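Local coordinates for universal stress protein (Mycobacterium smegmatis, PDB 5AHW) that binds cyclic AMP in the nucleotide pocket of a universal stress protein fold and probably serves cyclic AMP signalling in mycobacteria, at residues B[3-11]-B[102-112]; B[18-29]-B[73-83]. One frame throughout, in Å; residues are numbered along the deposited sequence.

From the N terminus the chain enters the sheet as strand 6-10 and continues into helix 15-31; strand 34-41 and helix 65-80 come next. Contact 2 then closes the inner loop, laying 73-83 against 18-29 and so joining the two helices that cover one side of the sheet. Strand 86-92 and helix 95-105 follow before contact 1 closes the outer loop, setting 102-112 beside 3-11, with contact 2 nested inside it. The two contacts touch where Val9 of strand 6-10 packs on Ala24 of helix 15-31. Together they tie the middle of the parallel sheet to the helices on both of its sides.

Contact 1 of 2, residues B[3-11]-B[102-112]; sequences AYQTVVVGT and LADEVKADLLV. With CMP (adenosine-3',5'-cyclic-monophosphate), chain K.
Val7, Val8 and Val9 of strand 6-10 pair in parallel with Leu110, Leu111 and Val112 of strand 110-112. Val8 N bonds to Leu110 O (2.8 Å), Val8 O accepts from Val112 N, and Gly10 N closes the series on Val112 O (3.2 Å). Ahead of it, Thr6 O takes Asp109 N at 2.9 Å.

The side-chain hydrogen bonds are made by the Asp109 carboxylate, whose OD2 alone accepts two amides at the entry of the first strand: Thr6 N (2.8 Å) comes in on its anti lone pair, while Gln5 N (2.7 Å) arrives from above the carboxylate plane. A short acidic side chain suits a place where two N-H groups converge.

Apolar packing occupies both faces of the sheet. Leu110 CB sits over the centre of the Tyr4 ring in a CH-pi contact, 4.0 Å from its centroid, and on the same face of the sheet as Leu110, Val7 CG1 meets Val112 CG2. On the other, the Val8 methyls divide the work. CG1, anti to the backbone N (chi1 175°), meets Leu111 CD1 at 3.6 Å and Leu102 CD2; CG2 turns to Ala108 CB and Val106 CG2, where helix 95-105 ends in a Schellman motif with Lys107 at positive phi.

Gly10 ends the strand at the nucleotide: its O accepts from O2' of cyclic AMP (2.5 Å), and a side chain there would collide with adenine N3. Branched aliphatic residues thus fill the buried sheet, and the C-terminal end of the strand, where Gly10 O is turned to the ribose hydroxyl, is left to hold the nucleotide.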
loop_
_atom_site.group_PDB
_atom_site.type_symbol
_atom_site.label_atom_id
_atom_site.label_comp_id
_atom_site.label_asym_id
_atom_site.label_seq_id
_atom_site.Cartn_x
_atom_site.Cartn_y
_atom_site.Cartn_z
ATOM N N ALA B 3 -8.795 11.131 -5.885
ATOM C CA ALA B 3 -7.415 10.859 -6.230
ATOM C C ALA B 3 -6.351 11.310 -5.180
ATOM O O ALA B 3 -6.435 12.365 -4.531
ATOM C CB ALA B 3 -7.102 11.421 -7.614
ATOM N N TYR B 4 -5.370 10.459 -4.981
ATOM C CA TYR B 4 -4.220 10.831 -4.206
ATOM C C TYR B 4 -3.630 12.146 -4.801
ATOM O O TYR B 4 -3.334 12.201 -6.007
ATOM C CB TYR B 4 -3.185 9.690 -4.240
ATOM C CG TYR B 4 -3.565 8.398 -3.509
ATOM C CD1 TYR B 4 -4.329 8.401 -2.341
ATOM C CD2 TYR B 4 -3.098 7.158 -3.953
ATOM C CE1 TYR B 4 -4.619 7.222 -1.658
ATOM C CE2 TYR B 4 -3.364 5.984 -3.236
ATOM C CZ TYR B 4 -4.099 6.020 -2.089
ATOM O OH TYR B 4 -4.398 4.849 -1.402
ATOM N N GLN B 5 -3.465 13.160 -3.945
ATOM C CA GLN B 5 -2.852 14.438 -4.292
ATOM C C GLN B 5 -1.384 14.525 -3.821
ATOM O O GLN B 5 -0.549 15.240 -4.407
ATOM C CB GLN B 5 -3.637 15.602 -3.634
ATOM C CG GLN B 5 -5.135 15.737 -3.974
ATOM C CD GLN B 5 -5.734 17.114 -3.552
ATOM O OE1 GLN B 5 -5.963 17.364 -2.379
ATOM N NE2 GLN B 5 -5.970 17.995 -4.523
ATOM N N THR B 6 -1.065 13.817 -2.749
ATOM C CA THR B 6 0.250 13.959 -2.124
ATOM C C THR B 6 0.759 12.615 -1.627
ATOM O O THR B 6 0.187 12.035 -0.744
ATOM C CB THR B 6 0.186 14.972 -0.954
ATOM O OG1 THR B 6 -0.271 16.253 -1.417
ATOM C CG2 THR B 6 1.565 15.171 -0.338
ATOM N N VAL B 7 1.844 12.145 -2.202
ATOM C CA VAL B 7 2.370 10.829 -1.873
ATOM C C VAL B 7 3.750 11.031 -1.246
ATOM O O VAL B 7 4.554 11.778 -1.762
ATOM C CB VAL B 7 2.533 9.995 -3.114
ATOM C CG1 VAL B 7 3.113 8.661 -2.792
ATOM C CG2 VAL B 7 1.206 9.790 -3.839
ATOM N N VAL B 8 3.984 10.372 -0.135
ATOM C CA VAL B 8 5.266 10.377 0.517
ATOM C C VAL B 8 5.943 9.025 0.420
ATOM O O VAL B 8 5.324 8.030 0.746
ATOM C CB VAL B 8 5.111 10.720 2.007
ATOM C CG1 VAL B 8 6.465 10.586 2.699
ATOM C CG2 VAL B 8 4.666 12.193 2.180
ATOM N N VAL B 9 7.204 9.015 -0.011
ATOM C CA VAL B 9 7.979 7.800 -0.123
ATOM C C VAL B 9 9.266 7.945 0.630
ATOM O O VAL B 9 9.930 8.971 0.570
ATOM C CB VAL B 9 8.210 7.323 -1.589
ATOM C CG1 VAL B 9 9.030 8.303 -2.464
ATOM C CG2 VAL B 9 8.851 5.917 -1.605
ATOM N N GLY B 10 9.593 6.901 1.389
ATOM C CA GLY B 10 10.808 6.834 2.187
ATOM C C GLY B 10 11.839 6.005 1.484
ATOM O O GLY B 10 11.535 4.918 1.012
ATOM N N THR B 11 13.034 6.570 1.320
ATOM C CA THR B 11 14.188 5.830 0.847
ATOM C C THR B 11 15.402 5.990 1.762
ATOM O O THR B 11 15.654 7.093 2.211
ATOM C CB THR B 11 14.594 6.228 -0.582
ATOM O OG1 THR B 11 15.794 5.510 -0.954
ATOM C CG2 THR B 11 14.824 7.659 -0.730
ATOM N N LEU B 102 6.106 13.343 8.884
ATOM C CA LEU B 102 6.127 14.111 7.654
ATOM C C LEU B 102 4.777 14.006 6.996
ATOM O O LEU B 102 4.231 14.940 6.483
ATOM C CB LEU B 102 7.248 13.646 6.714
ATOM C CG LEU B 102 7.224 14.130 5.265
ATOM C CD1 LEU B 102 7.302 15.660 5.228
ATOM C CD2 LEU B 102 8.386 13.549 4.526
ATOM N N ALA B 103 4.228 12.831 7.059
ATOM C CA ALA B 103 2.968 12.551 6.425
ATOM C C ALA B 103 1.796 13.320 7.050
ATOM O O ALA B 103 0.946 13.871 6.296
ATOM C CB ALA B 103 2.727 11.053 6.437
ATOM N N ASP B 104 1.741 13.377 8.390
ATOM C CA ASP B 104 0.839 14.272 9.080
ATOM C C ASP B 104 1.016 15.741 8.697
ATOM O O ASP B 104 0.011 16.462 8.499
ATOM C CB ASP B 104 1.016 14.192 10.593
ATOM C CG ASP B 104 0.419 12.953 11.177
ATOM O OD1 ASP B 104 -0.234 12.202 10.431
ATOM O OD2 ASP B 104 0.597 12.733 12.400
ATOM N N GLU B 105 2.273 16.181 8.632
ATOM C CA GLU B 105 2.622 17.593 8.363
ATOM C C GLU B 105 2.138 17.980 6.974
ATOM O O GLU B 105 1.589 19.025 6.827
ATOM C CB GLU B 105 4.159 17.827 8.485
ATOM C CG GLU B 105 4.695 19.234 8.220
ATOM C CD GLU B 105 6.009 19.288 7.399
ATOM O OE1 GLU B 105 6.998 18.608 7.785
ATOM O OE2 GLU B 105 6.068 20.021 6.364
ATOM N N VAL B 106 2.328 17.139 5.949
ATOM C CA VAL B 106 1.962 17.536 4.597
ATOM C C VAL B 106 0.592 17.021 4.175
ATOM O O VAL B 106 0.166 17.182 3.026
ATOM C CB VAL B 106 3.062 17.183 3.602
ATOM C CG1 VAL B 106 4.380 17.729 4.136
ATOM C CG2 VAL B 106 3.113 15.657 3.310
ATOM N N LYS B 107 -0.132 16.458 5.133
ATOM C CA LYS B 107 -1.465 15.939 4.877
ATOM C C LYS B 107 -1.421 14.906 3.745
ATOM O O LYS B 107 -2.203 14.945 2.795
ATOM C CB LYS B 107 -2.420 17.087 4.617
ATOM C CG LYS B 107 -2.585 17.937 5.888
ATOM C CD LYS B 107 -3.497 19.171 5.718
ATOM C CE LYS B 107 -3.225 20.191 6.853
ATOM N NZ LYS B 107 -3.301 21.611 6.366
ATOM N N ALA B 108 -0.502 13.966 3.859
ATOM C CA ALA B 108 -0.280 13.009 2.770
ATOM C C ALA B 108 -1.487 12.082 2.608
ATOM O O ALA B 108 -2.124 11.739 3.567
ATOM C CB ALA B 108 0.933 12.182 3.058
ATOM N N ASP B 109 -1.808 11.714 1.382
ATOM C CA ASP B 109 -2.904 10.822 1.107
ATOM C C ASP B 109 -2.350 9.425 1.100
ATOM O O ASP B 109 -3.091 8.457 1.278
ATOM C CB ASP B 109 -3.461 11.120 -0.284
ATOM C CG ASP B 109 -3.911 12.520 -0.424
ATOM O OD1 ASP B 109 -4.812 12.884 0.345
ATOM O OD2 ASP B 109 -3.372 13.277 -1.251
ATOM N N LEU B 110 -1.056 9.296 0.843
ATOM C CA LEU B 110 -0.442 7.980 0.838
ATOM C C LEU B 110 1.037 8.040 1.229
ATOM O O LEU B 110 1.792 8.921 0.813
ATOM C CB LEU B 110 -0.567 7.378 -0.560
ATOM C CG LEU B 110 0.115 6.031 -0.834
ATOM C CD1 LEU B 110 -0.692 4.941 -0.169
ATOM C CD2 LEU B 110 0.270 5.764 -2.324
ATOM N N LEU B 111 1.437 7.051 1.986
ATOM C CA LEU B 111 2.802 6.880 2.388
ATOM C C LEU B 111 3.329 5.543 1.848
ATOM O O LEU B 111 2.697 4.520 2.017
ATOM C CB LEU B 111 2.753 6.876 3.912
ATOM C CG LEU B 111 4.009 6.758 4.708
ATOM C CD1 LEU B 111 5.194 7.527 4.108
ATOM C CD2 LEU B 111 3.582 7.307 6.041
ATOM N N VAL B 112 4.467 5.547 1.166
ATOM C CA VAL B 112 4.985 4.378 0.539
ATOM C C VAL B 112 6.324 3.966 1.170
ATOM O O VAL B 112 7.254 4.776 1.355
ATOM C CB VAL B 112 5.199 4.678 -0.942
ATOM C CG1 VAL B 112 5.667 3.442 -1.717
ATOM C CG2 VAL B 112 3.901 5.184 -1.539
HETATM P P CMP K . 13.041 -1.055 1.604
HETATM O O1P CMP K . 12.612 -1.676 0.280
HETATM O O2P CMP K . 14.495 -1.039 1.711
HETATM O "O5'" CMP K . 12.329 -1.666 2.874
HETATM C "C5'" CMP K . 12.176 -1.012 4.157
HETATM C "C4'" CMP K . 11.763 0.404 3.867
HETATM O "O4'" CMP K . 11.753 1.245 5.007
HETATM C "C3'" CMP K . 12.659 1.111 2.921
HETATM O "O3'" CMP K . 12.540 0.490 1.648
HETATM C "C2'" CMP K . 12.188 2.566 3.055
HETATM O "O2'" CMP K . 10.967 2.846 2.357
HETATM C "C1'" CMP K . 11.929 2.597 4.570
HETATM N N9 CMP K . 13.139 3.179 5.199
HETATM C C8 CMP K . 14.138 2.518 5.814
HETATM N N7 CMP K . 15.107 3.363 6.200
HETATM C C5 CMP K . 14.730 4.571 5.854
HETATM C C6 CMP K . 15.263 5.938 5.999
HETATM N N6 CMP K . 16.425 6.123 6.608
HETATM N N1 CMP K . 14.559 6.962 5.497
HETATM C C2 CMP K . 13.386 6.797 4.876
HETATM N N3 CMP K . 12.837 5.578 4.691
HETATM C C4 CMP K . 13.452 4.460 5.158
#

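Contact 2 of 2, residues B[18-29]-B[73-83]; sequences LRAVDRAGQIAA and EANDRAKAAGA
Arg77 reaches from helix 73-80 to Asp22 on helix 18-29, and its chain bends beyond CG. CB lies 3.5 Å from Asp22 OD1, and Val21 CG1 is also near it. Bent at chi2 and chi3 (both near -75°), the chain runs alongside the acid: CD is 3.8 Å from Asp22 OD1 and CG a little further. NE bonds to Asp22 OD1 at 2.8 Å, on the syn lone pair, and NH2 to Asp22 OD2, also at 2.8 Å, from 32° outside the carboxylate plane. This side-on, two-nitrogen salt bridge fixes the rotation of the guanidinium. Leu18 CB packs over one face, toward its rim, 3.6 Å from NH1, which also lies against Leu18 CD1. Arginine suits the place because it offers two N-H groups along one edge and a flat face for leucine to cover.

Along the rest of the interface small residues let the backbones approach. Deeper in, Val21 CG1 meets Ala78 CB at 3.9 Å, and Val21 CG2 and Leu18 CD2 both touch Ala74 CB. Gly25 faces Ala78 and Ala81 where a side chain would be tight. Ala81 CB rests on Gln26 CG; helix 73-80 then ends in a Schellman motif at Gly82, whose positive phi favours glycine and whose C lies 3.3 Å from Ala29 CB.

The two helix axes come within 7.8 Å and cross at -43°. Beneath them lies the parallel sheet, with Ala24, Ala28 and Ala78 on Leu35 and Ala74 on Ile37 of strand 34-41, while Ala78 also reaches Ile86 of strand 86-92.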
loop_
_atom_site.group_PDB
_atom_site.type_symbol
_atom_site.label_atom_id
_atom_site.label_comp_id
_atom_site.label_asym_id
_atom_site.label_seq_id
_atom_site.Cartn_x
_atom_site.Cartn_y
_atom_site.Cartn_z
ATOM N N LEU B 18 14.798 1.921 -3.557
ATOM C CA LEU B 18 14.644 2.654 -4.781
ATOM C C LEU B 18 13.551 2.049 -5.651
ATOM O O LEU B 18 12.951 2.761 -6.466
ATOM C CB LEU B 18 15.976 2.715 -5.519
ATOM C CG LEU B 18 16.991 3.604 -4.794
ATOM C CD1 LEU B 18 18.331 3.438 -5.463
ATOM C CD2 LEU B 18 16.589 5.054 -4.785
ATOM N N ARG B 19 13.274 0.769 -5.448
ATOM C CA ARG B 19 12.143 0.127 -6.080
ATOM C C ARG B 19 10.847 0.681 -5.500
ATOM O O ARG B 19 9.854 0.759 -6.237
ATOM C CB ARG B 19 12.169 -1.419 -5.981
ATOM C CG ARG B 19 13.280 -2.049 -6.807
ATOM C CD ARG B 19 13.306 -3.588 -6.856
ATOM N NE ARG B 19 13.882 -4.197 -5.631
ATOM C CZ ARG B 19 15.107 -4.747 -5.493
ATOM N NH1 ARG B 19 15.979 -4.817 -6.512
ATOM N NH2 ARG B 19 15.453 -5.250 -4.302
ATOM N N ALA B 20 10.835 0.980 -4.204
ATOM C CA ALA B 20 9.706 1.633 -3.595
ATOM C C ALA B 20 9.493 3.019 -4.191
ATOM O O ALA B 20 8.358 3.420 -4.397
ATOM C CB ALA B 20 9.881 1.767 -2.084
ATOM N N VAL B 21 10.577 3.755 -4.433
ATOM C CA VAL B 21 10.495 5.026 -5.136
ATOM C C VAL B 21 9.941 4.902 -6.610
ATOM O O VAL B 21 9.069 5.693 -7.016
ATOM C CB VAL B 21 11.878 5.710 -5.138
ATOM C CG1 VAL B 21 11.864 6.998 -5.937
ATOM C CG2 VAL B 21 12.285 6.063 -3.719
ATOM N N ASP B 22 10.459 3.938 -7.388
ATOM C CA ASP B 22 9.916 3.673 -8.716
ATOM C C ASP B 22 8.401 3.605 -8.602
ATOM O O ASP B 22 7.718 4.337 -9.328
ATOM C CB ASP B 22 10.375 2.367 -9.312
ATOM C CG ASP B 22 11.786 2.373 -9.650
ATOM O OD1 ASP B 22 12.359 3.464 -9.698
ATOM O OD2 ASP B 22 12.383 1.277 -9.802
ATOM N N ARG B 23 7.882 2.768 -7.685
ATOM C CA ARG B 23 6.449 2.578 -7.573
ATOM C C ARG B 23 5.733 3.837 -7.107
ATOM O O ARG B 23 4.685 4.198 -7.657
ATOM C CB ARG B 23 6.117 1.406 -6.696
ATOM C CG ARG B 23 4.766 0.811 -6.960
ATOM C CD ARG B 23 4.743 0.072 -8.318
ATOM N NE ARG B 23 5.184 -1.343 -8.154
ATOM C CZ ARG B 23 5.092 -2.263 -9.109
ATOM N NH1 ARG B 23 4.656 -1.918 -10.329
ATOM N NH2 ARG B 23 5.457 -3.525 -8.874
ATOM N N ALA B 24 6.265 4.538 -6.105
ATOM C CA ALA B 24 5.606 5.748 -5.697
ATOM C C ALA B 24 5.591 6.729 -6.839
ATOM O O ALA B 24 4.657 7.430 -6.973
ATOM C CB ALA B 24 6.272 6.369 -4.490
ATOM N N GLY B 25 6.646 6.779 -7.643
ATOM C CA GLY B 25 6.708 7.670 -8.787
ATOM C C GLY B 25 5.666 7.402 -9.870
ATOM O O GLY B 25 5.098 8.344 -10.455
ATOM N N GLN B 26 5.405 6.119 -10.103
ATOM C CA GLN B 26 4.358 5.681 -11.018
ATOM C C GLN B 26 3.009 6.078 -10.467
ATOM O O GLN B 26 2.182 6.626 -11.180
ATOM C CB GLN B 26 4.456 4.150 -11.260
ATOM C CG GLN B 26 5.813 3.787 -11.882
ATOM C CD GLN B 26 6.132 2.291 -12.164
ATOM O OE1 GLN B 26 6.108 1.396 -11.275
ATOM N NE2 GLN B 26 6.507 2.035 -13.419
ATOM N N ILE B 27 2.773 5.840 -9.183
ATOM C CA ILE B 27 1.448 6.134 -8.616
ATOM C C ILE B 27 1.195 7.617 -8.609
ATOM O O ILE B 27 0.101 8.082 -8.950
ATOM C CB ILE B 27 1.276 5.542 -7.232
ATOM C CG1 ILE B 27 1.073 4.074 -7.414
ATOM C CG2 ILE B 27 0.053 6.081 -6.516
ATOM C CD1 ILE B 27 1.271 3.345 -6.121
ATOM N N ALA B 28 2.216 8.379 -8.282
ATOM C CA ALA B 28 2.067 9.824 -8.351
ATOM C C ALA B 28 1.759 10.293 -9.776
ATOM O O ALA B 28 0.872 11.130 -9.974
ATOM C CB ALA B 28 3.311 10.505 -7.863
ATOM N N ALA B 29 2.515 9.809 -10.769
ATOM C CA ALA B 29 2.306 10.306 -12.098
ATOM C C ALA B 29 0.871 10.000 -12.513
ATOM O O ALA B 29 0.213 10.854 -13.131
ATOM C CB ALA B 29 3.303 9.729 -13.055
ATOM N N GLU B 73 19.463 10.561 -6.609
ATOM C CA GLU B 73 19.186 9.320 -7.307
ATOM C C GLU B 73 17.710 8.954 -7.170
ATOM O O GLU B 73 17.081 8.608 -8.166
ATOM C CB GLU B 73 20.112 8.207 -6.863
ATOM C CG GLU B 73 19.849 6.851 -7.540
ATOM C CD GLU B 73 20.199 6.786 -9.040
ATOM O OE1 GLU B 73 20.919 7.677 -9.584
ATOM O OE2 GLU B 73 19.743 5.792 -9.675
ATOM N N ALA B 74 17.130 9.073 -5.979
ATOM C CA ALA B 74 15.710 8.762 -5.857
ATOM C C ALA B 74 14.877 9.626 -6.771
ATOM O O ALA B 74 13.887 9.173 -7.354
ATOM C CB ALA B 74 15.216 8.887 -4.427
ATOM N N ASN B 75 15.266 10.883 -6.866
ATOM C CA ASN B 75 14.607 11.831 -7.771
ATOM C C ASN B 75 14.655 11.384 -9.250
ATOM O O ASN B 75 13.648 11.375 -9.942
ATOM C CB ASN B 75 15.267 13.215 -7.637
ATOM C CG ASN B 75 14.433 14.321 -8.246
ATOM O OD1 ASN B 75 13.919 14.200 -9.348
ATOM N ND2 ASN B 75 14.312 15.440 -7.519
ATOM N N ASP B 76 15.847 11.042 -9.710
ATOM C CA ASP B 76 16.030 10.507 -11.045
ATOM C C ASP B 76 15.157 9.265 -11.254
ATOM O O ASP B 76 14.537 9.130 -12.295
ATOM C CB ASP B 76 17.505 10.187 -11.308
ATOM C CG ASP B 76 18.357 11.435 -11.404
ATOM O OD1 ASP B 76 17.797 12.515 -11.701
ATOM O OD2 ASP B 76 19.596 11.343 -11.202
ATOM N N ARG B 77 15.058 8.383 -10.264
ATOM C CA ARG B 77 14.275 7.157 -10.441
ATOM C C ARG B 77 12.812 7.525 -10.548
ATOM O O ARG B 77 12.127 7.053 -11.449
ATOM C CB ARG B 77 14.489 6.214 -9.281
ATOM C CG ARG B 77 15.863 5.604 -9.267
ATOM C CD ARG B 77 15.925 4.520 -10.304
ATOM N NE ARG B 77 15.171 3.412 -9.781
ATOM C CZ ARG B 77 15.722 2.395 -9.117
ATOM N NH1 ARG B 77 17.005 2.336 -8.915
ATOM N NH2 ARG B 77 14.978 1.399 -8.707
ATOM N N ALA B 78 12.336 8.403 -9.659
ATOM C CA ALA B 78 10.934 8.824 -9.694
ATOM C C ALA B 78 10.564 9.571 -10.969
ATOM O O ALA B 78 9.494 9.386 -11.527
ATOM C CB ALA B 78 10.611 9.660 -8.504
ATOM N N LYS B 79 11.466 10.385 -11.463
ATOM C CA LYS B 79 11.220 11.136 -12.691
ATOM C C LYS B 79 11.177 10.167 -13.904
ATOM O O LYS B 79 10.350 10.278 -14.790
ATOM C CB LYS B 79 12.297 12.220 -12.801
ATOM C CG LYS B 79 12.385 12.992 -14.084
ATOM C CD LYS B 79 13.423 14.100 -13.900
ATOM C CE LYS B 79 14.070 14.542 -15.208
ATOM N NZ LYS B 79 13.288 15.589 -15.932
ATOM N N ALA B 80 12.030 9.164 -13.892
ATOM C CA ALA B 80 11.997 8.165 -14.944
ATOM C C ALA B 80 10.677 7.368 -14.935
ATOM O O ALA B 80 10.271 6.883 -15.966
ATOM C CB ALA B 80 13.212 7.242 -14.853
ATOM N N ALA B 81 9.995 7.269 -13.804
ATOM C CA ALA B 81 8.764 6.533 -13.707
ATOM C C ALA B 81 7.583 7.346 -14.029
ATOM O O ALA B 81 6.468 6.871 -13.841
ATOM C CB ALA B 81 8.577 6.069 -12.303
ATOM N N GLY B 82 7.800 8.610 -14.373
ATOM C CA GLY B 82 6.702 9.472 -14.732
ATOM C C GLY B 82 6.386 10.660 -13.848
ATOM O O GLY B 82 5.780 11.615 -14.313
ATOM N N ALA B 83 6.760 10.630 -12.591
ATOM C CA ALA B 83 6.414 11.771 -11.739
ATOM C C ALA B 83 7.088 13.066 -12.238
ATOM O O ALA B 83 8.226 13.040 -12.698
ATOM C CB ALA B 83 6.815 11.477 -10.304
#